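Uncharacterized hypothetical protein (PDB 4EIU) is of unknown function but belongs to the DUF3823 family, whose N-terminal domain falls in the transthyretin clan, which suggests an immunoglobulin-like beta fold. Local coordinates at residues E110-L115 with R146-P151; N72-G77 with P81-N86. All coordinates share one frame; numbering follows the deposited sequence.

Interaction 1 of 2, residues E110-L115 with R146-P151; sequences EVQPFL and REKIQP
Lys148 and Gln112 meet across the gap between a short helix and the loop that follows a beta strand, and together they show how two long polar side chains can join backbones that are far apart. Their CA atoms lie 10.8 Å from each other, so the side chains do all the work. The lysine leaves helix 142-149 with CG anti to its own carbonyl carbon (chi1 -64°), and every later torsion is extended, which carries the chain straight out toward the loop. CB and CG only make up distance, with CG still 5.1 Å from Gln112 OE1. At CD the separation from that same oxygen falls to 3.7 Å, and CE passes it equally near. NZ then gives a hydrogen bond of 2.9 Å to Gln112 OE1, arriving at a C=O...donor angle of 125° and tilted 28° from the carbonyl plane. The two side chains cross at about a right angle, and of the three lysine atoms that come near OE1 it is NZ that makes the bond. The other half of the amide is used as well: Gln112 NE2 donates to a water at 2.9 Å, which also takes a weak, longer bond from Lys148 NZ. Were Gln112 an alanine, the ammonium group would probably lose its amide acceptor and the water its NE2 donor, leaving the lysine end freer to turn. The backbone of Gln112 is hydrogen-bonded to Ile80, which places the start of the loop beside that residue. The contact thus ties the loop just after strand 104-111, an outer strand of a three-stranded sheet, to helix 142-149. A charged donor here meets a neutral acceptor, with a water that completes the link only weakly on the lysine side, making it a polar tether at the surface.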
ATOM      1  N   GLU A 110       1.488  12.743  -4.593  1.00 42.09           N
ATOM      2  CA  GLU A 110       2.495  12.663  -3.550  1.00 44.58           C
ATOM      3  C   GLU A 110       1.763  12.376  -2.274  1.00 41.01           C
ATOM      4  O   GLU A 110       0.909  13.167  -1.882  1.00 43.53           O
ATOM      5  CB  GLU A 110       3.245  13.983  -3.426  1.00 45.48           C
ATOM      6  CG  GLU A 110       4.107  14.235  -4.627  1.00 50.57           C
ATOM      7  CD  GLU A 110       4.897  15.501  -4.433  1.00 62.77           C
ATOM      8  OE1 GLU A 110       4.350  16.550  -4.745  1.00 69.31           O
ATOM      9  OE2 GLU A 110       6.018  15.444  -3.924  1.00 62.88           O
ATOM     10  N   VAL A 111       2.129  11.286  -1.600  1.00 39.08           N
ATOM     11  CA  VAL A 111       1.416  10.789  -0.423  1.00 34.23           C
ATOM     12  C   VAL A 111       2.435  10.577   0.699  1.00 35.46           C
ATOM     13  O   VAL A 111       3.638  10.788   0.526  1.00 38.01           O
ATOM     14  CB  VAL A 111       0.623   9.508  -0.743  1.00 36.01           C
ATOM     15  CG1 VAL A 111      -0.338   9.746  -1.924  1.00 37.43           C
ATOM     16  CG2 VAL A 111       1.568   8.362  -1.055  1.00 33.70           C
ATOM     17  N   GLN A 112       1.922  10.221   1.855  1.00 34.63           N
ATOM     18  CA  GLN A 112       2.729  10.025   3.078  1.00 36.95           C
ATOM     19  C   GLN A 112       2.438   8.584   3.538  1.00 37.67           C
ATOM     20  O   GLN A 112       1.501   8.351   4.289  1.00 35.69           O
ATOM     21  CB  GLN A 112       2.322  11.056   4.106  1.00 37.19           C
ATOM     22  CG  GLN A 112       2.929  12.412   3.746  1.00 40.37           C
ATOM     23  CD  GLN A 112       2.425  13.581   4.566  1.00 43.06           C
ATOM     24  OE1 GLN A 112       1.201  13.796   4.719  1.00 41.33           O
ATOM     25  NE2 GLN A 112       3.366  14.361   5.097  1.00 40.10           N
ATOM     26  N   PRO A 113       3.258   7.618   3.064  1.00 39.30           N
ATOM     27  CA  PRO A 113       2.997   6.231   3.408  1.00 37.92           C
ATOM     28  C   PRO A 113       3.194   6.035   4.910  1.00 39.38           C
ATOM     29  O   PRO A 113       4.009   6.685   5.493  1.00 37.50           O
ATOM     30  CB  PRO A 113       4.077   5.453   2.643  1.00 39.88           C
ATOM     31  CG  PRO A 113       5.164   6.438   2.393  1.00 44.52           C
ATOM     32  CD  PRO A 113       4.528   7.798   2.345  1.00 38.55           C
ATOM     33  N   PHE A 114       2.460   5.097   5.497  1.00 38.83           N
ATOM     34  CA  PHE A 114       2.563   4.884   6.919  1.00 38.13           C
ATOM     35  C   PHE A 114       3.933   4.316   7.310  1.00 43.00           C
ATOM     36  O   PHE A 114       4.497   4.699   8.329  1.00 41.37           O
ATOM     37  CB  PHE A 114       1.500   3.892   7.383  1.00 39.64           C
ATOM     38  CG  PHE A 114       0.092   4.301   7.094  1.00 39.88           C
ATOM     39  CD1 PHE A 114      -0.319   5.602   7.279  1.00 35.25           C
ATOM     40  CD2 PHE A 114      -0.839   3.372   6.683  1.00 34.75           C
ATOM     41  CE1 PHE A 114      -1.633   5.972   7.041  1.00 36.93           C
ATOM     42  CE2 PHE A 114      -2.153   3.740   6.439  1.00 36.21           C
ATOM     43  CZ  PHE A 114      -2.555   5.044   6.655  1.00 35.43           C
ATOM     44  N   LEU A 115       4.433   3.391   6.501  1.00 40.52           N
ATOM     45  CA  LEU A 115       5.668   2.610   6.759  1.00 43.60           C
ATOM     46  C   LEU A 115       6.497   2.446   5.493  1.00 43.62           C
ATOM     47  O   LEU A 115       5.958   2.403   4.387  1.00 43.55           O
ATOM     48  CB  LEU A 115       5.311   1.214   7.298  1.00 44.93           C
ATOM     49  CG  LEU A 115       4.477   1.114   8.600  1.00 43.21           C
ATOM     50  CD1 LEU A 115       4.076  -0.341   8.930  1.00 45.98           C
ATOM     51  CD2 LEU A 115       5.241   1.697   9.805  1.00 42.19           C
ATOM     52  N   ARG A 146      -0.442  12.278  13.480  1.00 38.99           N
ATOM     53  CA  ARG A 146      -1.401  12.836  14.417  1.00 42.72           C
ATOM     54  C   ARG A 146      -1.980  14.200  13.996  1.00 41.05           C
ATOM     55  O   ARG A 146      -3.173  14.439  14.127  1.00 40.22           O
ATOM     56  CB  ARG A 146      -0.787  12.974  15.810  1.00 43.54           C
ATOM     57  CG  ARG A 146      -1.827  13.418  16.822  1.00 49.02           C
ATOM     58  CD  ARG A 146      -1.372  13.146  18.249  1.00 55.25           C
ATOM     59  NE  ARG A 146      -0.183  13.935  18.524  1.00 57.08           N
ATOM     60  CZ  ARG A 146       0.356  14.091  19.725  1.00 72.18           C
ATOM     61  NH1 ARG A 146      -0.202  13.523  20.786  1.00 73.88           N
ATOM     62  NH2 ARG A 146       1.433  14.852  19.868  1.00 81.34           N
ATOM     63  N   GLU A 147      -1.125  15.116  13.544  1.00 44.29           N
ATOM     64  CA  GLU A 147      -1.606  16.441  13.111  1.00 41.54           C
ATOM     65  C   GLU A 147      -2.722  16.319  12.047  1.00 42.19           C
ATOM     66  O   GLU A 147      -3.696  17.059  12.086  1.00 40.06           O
ATOM     67  CB  GLU A 147      -0.443  17.275  12.529  1.00 52.19           C
ATOM     68  CG  GLU A 147      -0.895  18.460  11.669  1.00 60.54           C
ATOM     69  CD  GLU A 147       0.149  19.011  10.672  1.00 83.40           C
ATOM     70  OE1 GLU A 147       1.060  18.302  10.193  1.00 66.37           O
ATOM     71  OE2 GLU A 147       0.025  20.197  10.315  1.00 76.92           O
ATOM     72  N   LYS A 148      -2.591  15.390  11.103  1.00 39.81           N
ATOM     73  CA  LYS A 148      -3.567  15.306  10.025  1.00 40.56           C
ATOM     74  C   LYS A 148      -4.791  14.428  10.397  1.00 40.37           C
ATOM     75  O   LYS A 148      -5.889  14.660   9.919  1.00 38.40           O
ATOM     76  CB  LYS A 148      -2.910  14.829   8.732  1.00 41.32           C
ATOM     77  CG  LYS A 148      -1.864  15.849   8.230  1.00 46.66           C
ATOM     78  CD  LYS A 148      -1.338  15.531   6.849  1.00 42.06           C
ATOM     79  CE  LYS A 148      -0.488  16.700   6.280  1.00 42.99           C
ATOM     80  NZ  LYS A 148      -0.007  16.374   4.906  1.00 44.14           N
ATOM     81  N   ILE A 149      -4.594  13.429  11.248  1.00 38.54           N
ATOM     82  CA  ILE A 149      -5.665  12.457  11.555  1.00 37.09           C
ATOM     83  C   ILE A 149      -6.456  12.758  12.833  1.00 36.17           C
ATOM     84  O   ILE A 149      -7.674  12.578  12.841  1.00 38.25           O
ATOM     85  CB  ILE A 149      -5.082  11.018  11.496  1.00 38.56           C
ATOM     86  CG1 ILE A 149      -4.793  10.707  10.003  1.00 39.92           C
ATOM     87  CG2 ILE A 149      -6.054   9.972  12.063  1.00 35.39           C
ATOM     88  CD1 ILE A 149      -3.842   9.550   9.786  1.00 38.95           C
ATOM     89  N   GLN A 150      -5.775  13.198  13.906  1.00 40.12           N
ATOM     90  CA  GLN A 150      -6.484  13.576  15.164  1.00 43.09           C
ATOM     91  C   GLN A 150      -7.694  14.495  14.927  1.00 43.09           C
ATOM     92  O   GLN A 150      -8.754  14.222  15.506  1.00 42.50           O
ATOM     93  CB  GLN A 150      -5.532  14.116  16.213  1.00 43.46           C
ATOM     94  CG  GLN A 150      -6.085  14.374  17.623  1.00 56.61           C
ATOM     95  CD  GLN A 150      -4.982  14.708  18.646  1.00 65.82           C
ATOM     96  OE1 GLN A 150      -3.898  15.172  18.267  1.00 70.03           O
ATOM     97  NE2 GLN A 150      -5.255  14.495  19.954  1.00 72.77           N
ATOM     98  N   PRO A 151      -7.592  15.494  13.993  1.00 46.43           N
ATOM     99  CA  PRO A 151      -8.778  16.396  13.830  1.00 48.49           C
ATOM    100  C   PRO A 151     -10.019  15.722  13.291  1.00 43.05           C
ATOM    101  O   PRO A 151     -11.103  16.263  13.401  1.00 44.33           O
ATOM    102  CB  PRO A 151      -8.275  17.493  12.856  1.00 47.78           C
ATOM    103  CG  PRO A 151      -6.789  17.546  13.098  1.00 51.47           C
ATOM    104  CD  PRO A 151      -6.381  16.088  13.363  1.00 46.43           C
TER
HETATM  105  O   HOH W   1       3.066  17.059   6.116  1.00 50.94           O

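Interaction 2 of 2, residues N72-G77 with P81-N86; sequences NVRIDG and PLVREN
The guanidinium of Arg74 has Val83 over one face and the carboxylate of Asp76 at its edge. Val83 CB sits 3.8 Å above the plane, offset toward the rim, while CG1 comes to 3.8 Å from Arg74 NH1; the two side chains cross at about a right angle. Asp76 is gripped side-on: Arg74 NE reaches OD2 at 2.8 Å in a salt bridge, and Arg74 NH2 reaches OD1 at 2.9 Å on a nearly straight bond (171°). This two-point grip, with both oxygens using their syn lone pairs, fixes the rotation of the guanidinium and presents its face to the valine. Arg84 has Pro81 at its own edge, where NH1 donates in plane to the carbonyl oxygen of Pro81 and ties together the turn leading into strand 83-85. An apolar touch sets Ile75 CG1 against Leu82 CD1 at 3.7 Å. No direct hydrogen bond joins the segments, and two waters mediate between the backbone of 81-86 and segment 72-77. One accepts from Leu82 N and lies 2.7 Å from Ile75 O; the other accepts from Val83 N and lies 3.2 Å from Asp76 OD1. Strands 69-76 and 83-85 are not neighbours in their antiparallel sheet, because strand 91-101 runs between them; such a sheet is consistent with the transthyretin-like beta-sandwich expected of the DUF3823 N-terminal domain. Arg35 of strand 35-40 adds a second salt bridge to Asp76, and Phe109 of strand 104-111 touches both Ile75 and Leu82.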
ATOM      1  N   ASN A  72     -12.796  14.227 -10.968  1.00 44.88           N
ATOM      2  CA  ASN A  72     -12.100  14.103  -9.706  1.00 44.45           C
ATOM      3  C   ASN A  72     -11.404  12.731  -9.674  1.00 41.88           C
ATOM      4  O   ASN A  72     -12.021  11.700  -9.987  1.00 44.60           O
ATOM      5  CB  ASN A  72     -13.115  14.210  -8.554  1.00 43.91           C
ATOM      6  CG  ASN A  72     -12.472  14.099  -7.190  1.00 44.69           C
ATOM      7  OD1 ASN A  72     -12.539  13.032  -6.552  1.00 41.88           O
ATOM      8  ND2 ASN A  72     -11.857  15.189  -6.726  1.00 44.71           N
ATOM      9  N   VAL A  73     -10.143  12.732  -9.273  1.00 38.85           N
ATOM     10  CA  VAL A  73      -9.334  11.549  -9.187  1.00 40.86           C
ATOM     11  C   VAL A  73      -8.918  11.430  -7.727  1.00 40.49           C
ATOM     12  O   VAL A  73      -8.197  12.270  -7.209  1.00 40.55           O
ATOM     13  CB  VAL A  73      -8.101  11.618 -10.130  1.00 39.71           C
ATOM     14  CG1 VAL A  73      -7.275  10.319 -10.039  1.00 38.06           C
ATOM     15  CG2 VAL A  73      -8.561  11.905 -11.596  1.00 40.72           C
ATOM     16  N   ARG A  74      -9.413  10.406  -7.068  1.00 37.32           N
ATOM     17  CA  ARG A  74      -9.166  10.146  -5.665  1.00 37.30           C
ATOM     18  C   ARG A  74      -8.427   8.822  -5.495  1.00 40.19           C
ATOM     19  O   ARG A  74      -8.860   7.830  -6.062  1.00 38.87           O
ATOM     20  CB  ARG A  74     -10.525  10.038  -4.950  1.00 39.19           C
ATOM     21  CG  ARG A  74     -10.376   9.584  -3.508  1.00 38.32           C
ATOM     22  CD  ARG A  74     -11.702   9.486  -2.763  1.00 38.65           C
ATOM     23  NE  ARG A  74     -11.423   8.812  -1.489  1.00 39.27           N
ATOM     24  CZ  ARG A  74     -12.131   8.961  -0.374  1.00 41.42           C
ATOM     25  NH1 ARG A  74     -13.192   9.789  -0.320  1.00 43.60           N
ATOM     26  NH2 ARG A  74     -11.758   8.297   0.701  1.00 40.29           N
ATOM     27  N   ILE A  75      -7.362   8.774  -4.680  1.00 36.28           N
ATOM     28  CA  ILE A  75      -6.702   7.520  -4.369  1.00 35.55           C
ATOM     29  C   ILE A  75      -6.738   7.274  -2.841  1.00 38.28           C
ATOM     30  O   ILE A  75      -6.802   8.223  -2.065  1.00 35.02           O
ATOM     31  CB  ILE A  75      -5.270   7.446  -4.928  1.00 36.03           C
ATOM     32  CG1 ILE A  75      -4.327   8.483  -4.254  1.00 37.73           C
ATOM     33  CG2 ILE A  75      -5.325   7.617  -6.491  1.00 33.60           C
ATOM     34  CD1 ILE A  75      -2.814   8.333  -4.533  1.00 34.69           C
ATOM     35  N   ASP A  76      -6.812   6.013  -2.456  1.00 34.47           N
ATOM     36  CA  ASP A  76      -6.732   5.574  -1.057  1.00 34.46           C
ATOM     37  C   ASP A  76      -5.747   4.391  -0.996  1.00 36.16           C
ATOM     38  O   ASP A  76      -5.654   3.582  -1.950  1.00 34.78           O
ATOM     39  CB  ASP A  76      -8.107   5.088  -0.620  1.00 35.33           C
ATOM     40  CG  ASP A  76      -9.124   6.210  -0.518  1.00 39.70           C
ATOM     41  OD1 ASP A  76      -9.284   6.806   0.563  1.00 38.49           O
ATOM     42  OD2 ASP A  76      -9.824   6.464  -1.512  1.00 36.96           O
ATOM     43  N   GLY A  77      -5.030   4.257   0.112  1.00 33.20           N
ATOM     44  CA  GLY A  77      -3.989   3.274   0.162  1.00 33.25           C
ATOM     45  C   GLY A  77      -3.345   3.234   1.519  1.00 34.53           C
ATOM     46  O   GLY A  77      -3.952   3.736   2.468  1.00 33.57           O
ATOM     47  N   PRO A  81      -4.815   9.417   4.736  1.00 31.17           N
ATOM     48  CA  PRO A  81      -5.915   9.792   3.807  1.00 35.76           C
ATOM     49  C   PRO A  81      -5.813  11.206   3.266  1.00 33.25           C
ATOM     50  O   PRO A  81      -5.554  12.163   4.046  1.00 34.22           O
ATOM     51  CB  PRO A  81      -7.157   9.655   4.668  1.00 38.23           C
ATOM     52  CG  PRO A  81      -6.769   8.649   5.715  1.00 38.17           C
ATOM     53  CD  PRO A  81      -5.322   8.888   6.006  1.00 36.79           C
ATOM     54  N   LEU A  82      -6.011  11.333   1.951  1.00 34.85           N
ATOM     55  CA  LEU A  82      -5.991  12.598   1.249  1.00 39.07           C
ATOM     56  C   LEU A  82      -7.322  13.319   1.359  1.00 39.85           C
ATOM     57  O   LEU A  82      -7.374  14.530   1.239  1.00 37.07           O
ATOM     58  CB  LEU A  82      -5.677  12.337  -0.261  1.00 36.63           C
ATOM     59  CG  LEU A  82      -4.281  11.730  -0.512  1.00 40.29           C
ATOM     60  CD1 LEU A  82      -4.138  11.477  -2.032  1.00 38.58           C
ATOM     61  CD2 LEU A  82      -3.150  12.615   0.043  1.00 39.13           C
ATOM     62  N   VAL A  83      -8.412  12.566   1.528  1.00 35.55           N
ATOM     63  CA  VAL A  83      -9.717  13.137   1.689  1.00 37.43           C
ATOM     64  C   VAL A  83     -10.139  12.862   3.122  1.00 41.27           C
ATOM     65  O   VAL A  83     -10.369  11.712   3.491  1.00 41.03           O
ATOM     66  CB  VAL A  83     -10.733  12.582   0.670  1.00 37.27           C
ATOM     67  CG1 VAL A  83     -12.114  13.278   0.815  1.00 37.96           C
ATOM     68  CG2 VAL A  83     -10.188  12.766  -0.754  1.00 37.05           C
ATOM     69  N   ARG A  84     -10.245  13.917   3.920  1.00 36.42           N
ATOM     70  CA  ARG A  84     -10.426  13.766   5.360  1.00 32.96           C
ATOM     71  C   ARG A  84     -11.675  14.456   5.848  1.00 40.75           C
ATOM     72  O   ARG A  84     -11.789  15.687   5.738  1.00 40.31           O
ATOM     73  CB  ARG A  84      -9.221  14.281   6.134  1.00 36.83           C
ATOM     74  CG  ARG A  84      -7.948  13.564   5.744  1.00 37.38           C
ATOM     75  CD  ARG A  84      -6.809  13.896   6.627  1.00 37.65           C
ATOM     76  NE  ARG A  84      -6.245  15.218   6.456  1.00 37.54           N
ATOM     77  CZ  ARG A  84      -5.265  15.551   5.624  1.00 43.79           C
ATOM     78  NH1 ARG A  84      -4.764  14.695   4.741  1.00 38.69           N
ATOM     79  NH2 ARG A  84      -4.785  16.781   5.663  1.00 42.08           N
ATOM     80  N   GLU A  85     -12.606  13.655   6.387  1.00 40.94           N
ATOM     81  CA  GLU A  85     -13.785  14.150   7.072  1.00 43.06           C
ATOM     82  C   GLU A  85     -13.827  13.677   8.519  1.00 45.72           C
ATOM     83  O   GLU A  85     -13.238  12.650   8.900  1.00 42.04           O
ATOM     84  CB  GLU A  85     -15.063  13.764   6.352  1.00 46.52           C
ATOM     85  CG  GLU A  85     -15.297  12.272   6.389  1.00 47.17           C
ATOM     86  CD  GLU A  85     -16.569  11.808   5.739  1.00 59.01           C
ATOM     87  OE1 GLU A  85     -17.199  12.500   4.892  1.00 48.97           O
ATOM     88  OE2 GLU A  85     -16.894  10.643   6.041  1.00 52.93           O
ATOM     89  N   ASN A  86     -14.530  14.438   9.334  1.00 38.05           N
ATOM     90  CA  ASN A  86     -14.573  14.170  10.763  1.00 38.67           C
ATOM     91  C   ASN A  86     -15.711  13.161  11.044  1.00 39.50           C
ATOM     92  O   ASN A  86     -16.448  12.799  10.135  1.00 41.01           O
ATOM     93  CB  ASN A  86     -14.638  15.423  11.606  1.00 40.89           C
ATOM     94  CG  ASN A  86     -15.961  16.162  11.531  1.00 41.29           C
ATOM     95  OD1 ASN A  86     -16.975  15.634  11.113  1.00 43.97           O
ATOM     96  ND2 ASN A  86     -15.945  17.421  11.936  1.00 40.70           N
TER
HETATM   97  O   HOH W   2      -6.375   8.700   0.602  1.00 41.62           O
HETATM   98  O   HOH W   3      -8.856   9.749   1.656  1.00 42.87           O

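Interaction 1 is a surface tether, whereas interaction 2 is partly buried, and their centres lie about 11 Å apart on the same side of the chain's centre. The chemistry follows that placing: the former relies on one charged donor and a neutral amide, the latter on an arginine face against a valine, an aliphatic touch and bridging waters. They hold different elements, the loop after strand 104-111 with helix 142-149 in one, strand 69-76 with segment 81-86 in the other. Yet they touch each other directly: Val111 CG1 packs at 3.9 Å against Ile75 CD1, and Lys148 O lies 3.5 Å from Arg84 CD, which brings those elements together.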